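Local structure of SUMO-1 cysteine protease S273R (African swine fever virus pig/Kenya/KEN-50/1950, 6LJ9) at residues K31-F36 with L66-E71; L43-E48 with I52-V57. The protein is a viral cysteine protease that probably matures the pp220 and pp62 polyprotein precursors into core-shell proteins and dampens host pyroptosis and cGAS-STING signalling. One frame throughout, in Å; residues are numbered along the deposited sequence.

In the fold
Both contacts lie in the helical N-terminal part of the chain, about 26 to 27 Å from its centre and away from the inferred active-site residues H168, N187 and C232. Their centres are about 10 Å apart. From 31-36 the chain runs through both segments of contact 2, 43-48 and 52-57, before it returns as 66-71. Helix 55-64 joins them, since its residue V57 meets L33 and F36 of contact 1, while L68 of segment 66-71 packs against I52 of contact 2. Together they belong to one small packed cluster of short helices and loops, separate from the five-stranded mixed sheet of the Ulp1-like catalytic domain.

Contact 1. Residues K31-F36 with L66-E71; sequences KELTSF and LDLSKE
With CG anti to the carbonyl carbon (chi1 -48°) and an extended chi2, L66 brings CD1 up to both E32 and L33, while its CD2 lies along E32 CG and OE1. E32 starts out from its backbone in the same sense but bends at chi2 (-84°), which lays its methylene chain against L66. The closest touch is E32 CB to L66 CD1, at 3.6 Å; further out, E32 CG lies 4.1 Å from L66 CD2. The carboxylate of E32 therefore ends beside a leucine methyl, and what this residue gives to the contact is mainly the aliphatic part of its chain.

L33 divides its two methyls between two partners. Its CD2 reaches L66 CD1 at 4.1 Å, the two leucines lying antiparallel alongside each other, whereas L33 CD1 meets L68 CD2 at 4.0 Å. All three leucines are buried. V57 and Y60 of helix 55-64 also pack on L33, and A61 of that helix touches L68.

L33 sits at the break between helices 27-32 and 34-37, and L66 and L68 flank the N-cap residue D67 of helix 68-75. This is plain apolar packing of a helix-to-helix junction against a helix start, within the small helical core of the N-terminal region.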
ATOM      1  N   LYS B  31     -17.162  -6.851  26.845  1.00 44.58           N
ATOM      2  CA  LYS B  31     -18.037  -6.587  27.984  1.00 50.71           C
ATOM      3  C   LYS B  31     -18.958  -7.768  28.263  1.00 52.75           C
ATOM      4  O   LYS B  31     -19.070  -8.227  29.405  1.00 53.65           O
ATOM      5  CB  LYS B  31     -18.860  -5.324  27.729  1.00 61.12           C
ATOM      6  CG  LYS B  31     -18.067  -4.032  27.740  1.00 66.79           C
ATOM      7  CD  LYS B  31     -18.856  -2.908  27.087  1.00 74.08           C
ATOM      8  CE  LYS B  31     -18.328  -1.546  27.505  1.00 79.04           C
ATOM      9  NZ  LYS B  31     -16.861  -1.420  27.286  1.00 83.74           N
ATOM     10  N   GLU B  32     -19.631  -8.270  27.227  1.00 42.92           N
ATOM     11  CA  GLU B  32     -20.638  -9.310  27.409  1.00 55.08           C
ATOM     12  C   GLU B  32     -20.044 -10.647  27.836  1.00 57.42           C
ATOM     13  O   GLU B  32     -20.760 -11.468  28.417  1.00 42.57           O
ATOM     14  CB  GLU B  32     -21.437  -9.486  26.116  1.00 67.54           C
ATOM     15  CG  GLU B  32     -22.073  -8.207  25.595  1.00 84.83           C
ATOM     16  CD  GLU B  32     -23.405  -7.905  26.250  1.00104.81           C
ATOM     17  OE1 GLU B  32     -24.446  -8.065  25.579  1.00112.41           O
ATOM     18  OE2 GLU B  32     -23.414  -7.520  27.438  1.00106.09           O
ATOM     19  N   LEU B  33     -18.759 -10.887  27.565  1.00 52.09           N
ATOM     20  CA  LEU B  33     -18.124 -12.164  27.878  1.00 48.41           C
ATOM     21  C   LEU B  33     -16.984 -12.016  28.880  1.00 48.87           C
ATOM     22  O   LEU B  33     -16.096 -12.874  28.928  1.00 51.87           O
ATOM     23  CB  LEU B  33     -17.615 -12.835  26.601  1.00 44.61           C
ATOM     24  CG  LEU B  33     -18.654 -13.072  25.505  1.00 43.86           C
ATOM     25  CD1 LEU B  33     -18.021 -13.733  24.290  1.00 37.26           C
ATOM     26  CD2 LEU B  33     -19.803 -13.911  26.038  1.00 41.19           C
ATOM     27  N   THR B  34     -16.992 -10.952  29.685  1.00 49.31           N
ATOM     28  CA  THR B  34     -15.921 -10.749  30.657  1.00 52.62           C
ATOM     29  C   THR B  34     -15.906 -11.843  31.717  1.00 52.60           C
ATOM     30  O   THR B  34     -14.855 -12.118  32.309  1.00 47.87           O
ATOM     31  CB  THR B  34     -16.065  -9.379  31.315  1.00 49.90           C
ATOM     32  OG1 THR B  34     -15.072  -9.229  32.340  1.00 55.99           O
ATOM     33  CG2 THR B  34     -17.447  -9.232  31.929  1.00 52.38           C
ATOM     34  N   SER B  35     -17.055 -12.474  31.975  1.00 54.58           N
ATOM     35  CA  SER B  35     -17.100 -13.561  32.946  1.00 50.57           C
ATOM     36  C   SER B  35     -16.352 -14.787  32.437  1.00 57.97           C
ATOM     37  O   SER B  35     -15.584 -15.406  33.182  1.00 56.88           O
ATOM     38  CB  SER B  35     -18.551 -13.917  33.269  1.00 55.86           C
ATOM     39  OG  SER B  35     -18.621 -15.087  34.067  1.00 76.60           O
ATOM     40  N   PHE B  36     -16.563 -15.152  31.169  1.00 48.28           N
ATOM     41  CA  PHE B  36     -15.906 -16.333  30.622  1.00 33.96           C
ATOM     42  C   PHE B  36     -14.433 -16.078  30.331  1.00 38.62           C
ATOM     43  O   PHE B  36     -13.608 -16.989  30.466  1.00 37.95           O
ATOM     44  CB  PHE B  36     -16.618 -16.793  29.348  1.00 32.25           C
ATOM     45  CG  PHE B  36     -17.980 -17.379  29.588  1.00 44.92           C
ATOM     46  CD1 PHE B  36     -18.116 -18.689  30.017  1.00 44.00           C
ATOM     47  CD2 PHE B  36     -19.122 -16.627  29.372  1.00 37.50           C
ATOM     48  CE1 PHE B  36     -19.366 -19.235  30.232  1.00 40.56           C
ATOM     49  CE2 PHE B  36     -20.375 -17.168  29.585  1.00 43.23           C
ATOM     50  CZ  PHE B  36     -20.497 -18.474  30.017  1.00 44.71           C
ATOM     51  N   LEU B  66     -25.264 -12.517  20.473  1.00 46.19           N
ATOM     52  CA  LEU B  66     -23.941 -12.113  20.018  1.00 50.79           C
ATOM     53  C   LEU B  66     -23.505 -13.015  18.871  1.00 58.30           C
ATOM     54  O   LEU B  66     -23.549 -14.244  18.989  1.00 71.90           O
ATOM     55  CB  LEU B  66     -22.927 -12.188  21.160  1.00 49.29           C
ATOM     56  CG  LEU B  66     -23.332 -11.540  22.485  1.00 61.40           C
ATOM     57  CD1 LEU B  66     -22.255 -11.775  23.527  1.00 68.72           C
ATOM     58  CD2 LEU B  66     -23.604 -10.054  22.309  1.00 63.36           C
ATOM     59  N   ASP B  67     -23.087 -12.401  17.765  1.00 57.94           N
ATOM     60  CA  ASP B  67     -22.627 -13.140  16.591  1.00 58.79           C
ATOM     61  C   ASP B  67     -21.147 -13.447  16.779  1.00 58.64           C
ATOM     62  O   ASP B  67     -20.273 -12.665  16.406  1.00 43.92           O
ATOM     63  CB  ASP B  67     -22.888 -12.346  15.315  1.00 57.28           C
ATOM     64  CG  ASP B  67     -22.684 -13.172  14.060  1.00 72.87           C
ATOM     65  OD1 ASP B  67     -22.330 -14.363  14.177  1.00 74.52           O
ATOM     66  OD2 ASP B  67     -22.883 -12.630  12.953  1.00 82.42           O
ATOM     67  N   LEU B  68     -20.863 -14.611  17.371  1.00 53.99           N
ATOM     68  CA  LEU B  68     -19.476 -15.022  17.563  1.00 45.65           C
ATOM     69  C   LEU B  68     -18.831 -15.460  16.255  1.00 44.96           C
ATOM     70  O   LEU B  68     -17.612 -15.328  16.095  1.00 42.52           O
ATOM     71  CB  LEU B  68     -19.392 -16.152  18.589  1.00 43.70           C
ATOM     72  CG  LEU B  68     -19.770 -15.819  20.031  1.00 39.54           C
ATOM     73  CD1 LEU B  68     -19.432 -16.981  20.954  1.00 40.63           C
ATOM     74  CD2 LEU B  68     -19.078 -14.545  20.488  1.00 41.54           C
ATOM     75  N   SER B  69     -19.623 -15.986  15.317  1.00 48.30           N
ATOM     76  CA  SER B  69     -19.063 -16.428  14.043  1.00 53.50           C
ATOM     77  C   SER B  69     -18.498 -15.255  13.252  1.00 51.94           C
ATOM     78  O   SER B  69     -17.474 -15.391  12.572  1.00 52.75           O
ATOM     79  CB  SER B  69     -20.125 -17.163  13.225  1.00 60.86           C
ATOM     80  OG  SER B  69     -20.586 -18.320  13.900  1.00 75.42           O
ATOM     81  N   LYS B  70     -19.149 -14.093  13.329  1.00 48.35           N
ATOM     82  CA  LYS B  70     -18.625 -12.916  12.645  1.00 42.71           C
ATOM     83  C   LYS B  70     -17.385 -12.373  13.341  1.00 46.55           C
ATOM     84  O   LYS B  70     -16.526 -11.766  12.692  1.00 50.49           O
ATOM     85  CB  LYS B  70     -19.702 -11.835  12.551  1.00 36.64           C
ATOM     86  CG  LYS B  70     -19.373 -10.728  11.564  1.00 59.60           C
ATOM     87  CD  LYS B  70     -20.617  -9.955  11.159  1.00 68.81           C
ATOM     88  CE  LYS B  70     -20.325  -9.032   9.988  1.00 71.46           C
ATOM     89  NZ  LYS B  70     -19.776  -9.784   8.825  1.00 65.41           N
ATOM     90  N   GLU B  71     -17.274 -12.578  14.655  1.00 47.95           N
ATOM     91  CA  GLU B  71     -16.071 -12.164  15.368  1.00 44.32           C
ATOM     92  C   GLU B  71     -14.868 -12.989  14.930  1.00 33.95           C
ATOM     93  O   GLU B  71     -13.758 -12.460  14.791  1.00 49.19           O
ATOM     94  CB  GLU B  71     -16.288 -12.289  16.877  1.00 50.06           C
ATOM     95  CG  GLU B  71     -15.337 -11.462  17.725  1.00 61.29           C
ATOM     96  CD  GLU B  71     -15.852 -10.058  17.977  1.00 72.70           C
ATOM     97  OE1 GLU B  71     -16.854  -9.667  17.342  1.00 64.84           O
ATOM     98  OE2 GLU B  71     -15.262  -9.348  18.817  1.00 75.35           O
TER

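Contact 2. Residues L43-E48 with I52-V57; sequences LGCDSE and ITHPAV
L43 covers one face of the H54 imidazole in a CH-pi contact, its CD2 standing 3.7 Å from the ring centroid and 19° off the normal. The methyl is displaced toward the rim and comes to 3.6 Å from H54 CE1. P55 CD lies over the opposite face, which leaves the ring sandwiched between two aliphatic groups. C45 SG approaches obliquely, 5.4 Å from the same centroid, as a looser sulfur-aromatic neighbour. L43 O comes 3.1 Å from the ring carbon H54 CD2, without hydrogen-bond geometry to NE2.

Apolar packing continues along L43, whose CD1 touches V57 CG2 at 4.2 Å, the side chains crossing at about a right angle. F36 of helix 34-37 packs on both residues.

Among the polar contacts, I52 N to E48 O (3.1 Å) is an i to i+4 backbone bond of the turn that connects the segments. The carboxylate of E48 turns elsewhere, to S23 OG and C24 N. Two residues beyond I52, H54 is the N-cap of helix 55-64: with CG anti to the backbone N (chi1 -169°), its ND1 accepts from A56 N at 3.0 Å, the donor tilted 20° out of the ring plane.

Accepting at ND1 requires that nitrogen to be unprotonated, so the cap would favour a neutral imidazole carrying its proton on NE2, while L43 and P55 hold the ring from its two faces.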
ATOM      1  N   LEU B  43     -12.065 -23.234  31.498  1.00 27.66           N
ATOM      2  CA  LEU B  43     -12.771 -23.713  30.319  1.00 27.48           C
ATOM      3  C   LEU B  43     -11.877 -24.529  29.395  1.00 38.52           C
ATOM      4  O   LEU B  43     -12.343 -24.982  28.345  1.00 44.57           O
ATOM      5  CB  LEU B  43     -13.366 -22.532  29.544  1.00 42.79           C
ATOM      6  CG  LEU B  43     -14.489 -21.738  30.217  1.00 41.69           C
ATOM      7  CD1 LEU B  43     -14.777 -20.465  29.438  1.00 33.36           C
ATOM      8  CD2 LEU B  43     -15.746 -22.585  30.344  1.00 38.58           C
ATOM      9  N   GLY B  44     -10.613 -24.728  29.762  1.00 42.34           N
ATOM     10  CA  GLY B  44      -9.674 -25.396  28.886  1.00 43.30           C
ATOM     11  C   GLY B  44      -9.148 -24.533  27.765  1.00 43.47           C
ATOM     12  O   GLY B  44      -8.867 -25.047  26.677  1.00 50.64           O
ATOM     13  N   CYS B  45      -8.997 -23.231  27.998  1.00 45.32           N
ATOM     14  CA  CYS B  45      -8.623 -22.290  26.954  1.00 45.90           C
ATOM     15  C   CYS B  45      -7.444 -21.440  27.409  1.00 44.00           C
ATOM     16  O   CYS B  45      -7.287 -21.153  28.599  1.00 53.81           O
ATOM     17  CB  CYS B  45      -9.806 -21.380  26.580  1.00 38.58           C
ATOM     18  SG  CYS B  45     -11.310 -22.269  26.099  1.00 56.01           S
ATOM     19  N   ASP B  46      -6.608 -21.051  26.446  1.00 43.38           N
ATOM     20  CA  ASP B  46      -5.539 -20.086  26.680  1.00 49.92           C
ATOM     21  C   ASP B  46      -5.490 -19.073  25.543  1.00 44.18           C
ATOM     22  O   ASP B  46      -4.414 -18.652  25.107  1.00 65.63           O
ATOM     23  CB  ASP B  46      -4.185 -20.777  26.859  1.00 67.79           C
ATOM     24  CG  ASP B  46      -3.727 -21.509  25.613  1.00 85.44           C
ATOM     25  OD1 ASP B  46      -4.551 -21.707  24.698  1.00 88.42           O
ATOM     26  OD2 ASP B  46      -2.534 -21.880  25.546  1.00 92.28           O
ATOM     27  N   SER B  47      -6.658 -18.680  25.044  1.00 27.86           N
ATOM     28  CA  SER B  47      -6.764 -17.704  23.968  1.00 26.27           C
ATOM     29  C   SER B  47      -8.218 -17.278  23.856  1.00 28.94           C
ATOM     30  O   SER B  47      -9.131 -18.015  24.241  1.00 31.33           O
ATOM     31  CB  SER B  47      -6.267 -18.269  22.632  1.00 31.21           C
ATOM     32  OG  SER B  47      -7.102 -19.319  22.177  1.00 43.27           O
ATOM     33  N   GLU B  48      -8.423 -16.074  23.318  1.00 32.80           N
ATOM     34  CA  GLU B  48      -9.779 -15.571  23.132  1.00 36.58           C
ATOM     35  C   GLU B  48     -10.538 -16.371  22.084  1.00 39.24           C
ATOM     36  O   GLU B  48     -11.756 -16.550  22.204  1.00 41.03           O
ATOM     37  CB  GLU B  48      -9.741 -14.092  22.750  1.00 37.22           C
ATOM     38  CG  GLU B  48      -9.148 -13.193  23.822  1.00 45.71           C
ATOM     39  CD  GLU B  48      -9.083 -11.742  23.391  1.00 54.28           C
ATOM     40  OE1 GLU B  48      -9.008 -11.485  22.171  1.00 55.01           O
ATOM     41  OE2 GLU B  48      -9.113 -10.859  24.272  1.00 61.17           O
ATOM     42  N   ILE B  52     -14.415 -18.100  22.672  1.00 29.01           N
ATOM     43  CA  ILE B  52     -15.628 -17.885  21.887  1.00 42.82           C
ATOM     44  C   ILE B  52     -15.980 -19.066  20.998  1.00 47.84           C
ATOM     45  O   ILE B  52     -16.976 -19.002  20.267  1.00 53.70           O
ATOM     46  CB  ILE B  52     -15.514 -16.605  21.032  1.00 41.84           C
ATOM     47  CG1 ILE B  52     -14.380 -16.728  20.012  1.00 35.54           C
ATOM     48  CG2 ILE B  52     -15.304 -15.388  21.924  1.00 37.24           C
ATOM     49  CD1 ILE B  52     -14.219 -15.497  19.136  1.00 37.73           C
ATOM     50  N   THR B  53     -15.193 -20.141  21.029  1.00 38.65           N
ATOM     51  CA  THR B  53     -15.574 -21.403  20.408  1.00 36.28           C
ATOM     52  C   THR B  53     -15.963 -22.456  21.433  1.00 37.53           C
ATOM     53  O   THR B  53     -16.379 -23.555  21.050  1.00 42.85           O
ATOM     54  CB  THR B  53     -14.440 -21.939  19.525  1.00 33.31           C
ATOM     55  OG1 THR B  53     -13.239 -22.056  20.297  1.00 41.50           O
ATOM     56  CG2 THR B  53     -14.198 -21.012  18.343  1.00 33.95           C
ATOM     57  N   HIS B  54     -15.834 -22.150  22.721  1.00 32.48           N
ATOM     58  CA  HIS B  54     -16.250 -23.078  23.759  1.00 40.68           C
ATOM     59  C   HIS B  54     -17.767 -23.249  23.723  1.00 43.21           C
ATOM     60  O   HIS B  54     -18.499 -22.269  23.548  1.00 40.39           O
ATOM     61  CB  HIS B  54     -15.807 -22.567  25.130  1.00 40.57           C
ATOM     62  CG  HIS B  54     -15.948 -23.572  26.230  1.00 52.30           C
ATOM     63  ND1 HIS B  54     -17.151 -23.837  26.847  1.00 55.37           N
ATOM     64  CD2 HIS B  54     -15.034 -24.371  26.829  1.00 53.84           C
ATOM     65  CE1 HIS B  54     -16.974 -24.760  27.775  1.00 59.08           C
ATOM     66  NE2 HIS B  54     -15.698 -25.101  27.785  1.00 56.36           N
ATOM     67  N   PRO B  55     -18.269 -24.476  23.878  1.00 35.20           N
ATOM     68  CA  PRO B  55     -19.722 -24.692  23.765  1.00 43.35           C
ATOM     69  C   PRO B  55     -20.538 -23.943  24.807  1.00 40.14           C
ATOM     70  O   PRO B  55     -21.674 -23.547  24.517  1.00 43.18           O
ATOM     71  CB  PRO B  55     -19.862 -26.214  23.920  1.00 42.21           C
ATOM     72  CG  PRO B  55     -18.607 -26.647  24.616  1.00 49.53           C
ATOM     73  CD  PRO B  55     -17.538 -25.732  24.114  1.00 30.43           C
ATOM     74  N   ALA B  56     -19.997 -23.734  26.008  1.00 32.53           N
ATOM     75  CA  ALA B  56     -20.723 -22.971  27.019  1.00 37.79           C
ATOM     76  C   ALA B  56     -20.815 -21.498  26.641  1.00 41.55           C
ATOM     77  O   ALA B  56     -21.838 -20.849  26.891  1.00 43.19           O
ATOM     78  CB  ALA B  56     -20.057 -23.135  28.385  1.00 43.95           C
ATOM     79  N   VAL B  57     -19.755 -20.951  26.041  1.00 31.23           N
ATOM     80  CA  VAL B  57     -19.785 -19.558  25.605  1.00 36.36           C
ATOM     81  C   VAL B  57     -20.700 -19.397  24.398  1.00 49.13           C
ATOM     82  O   VAL B  57     -21.379 -18.374  24.248  1.00 43.70           O
ATOM     83  CB  VAL B  57     -18.357 -19.062  25.308  1.00 31.23           C
ATOM     84  CG1 VAL B  57     -18.376 -17.611  24.846  1.00 35.37           C
ATOM     85  CG2 VAL B  57     -17.474 -19.224  26.536  1.00 23.68           C
TER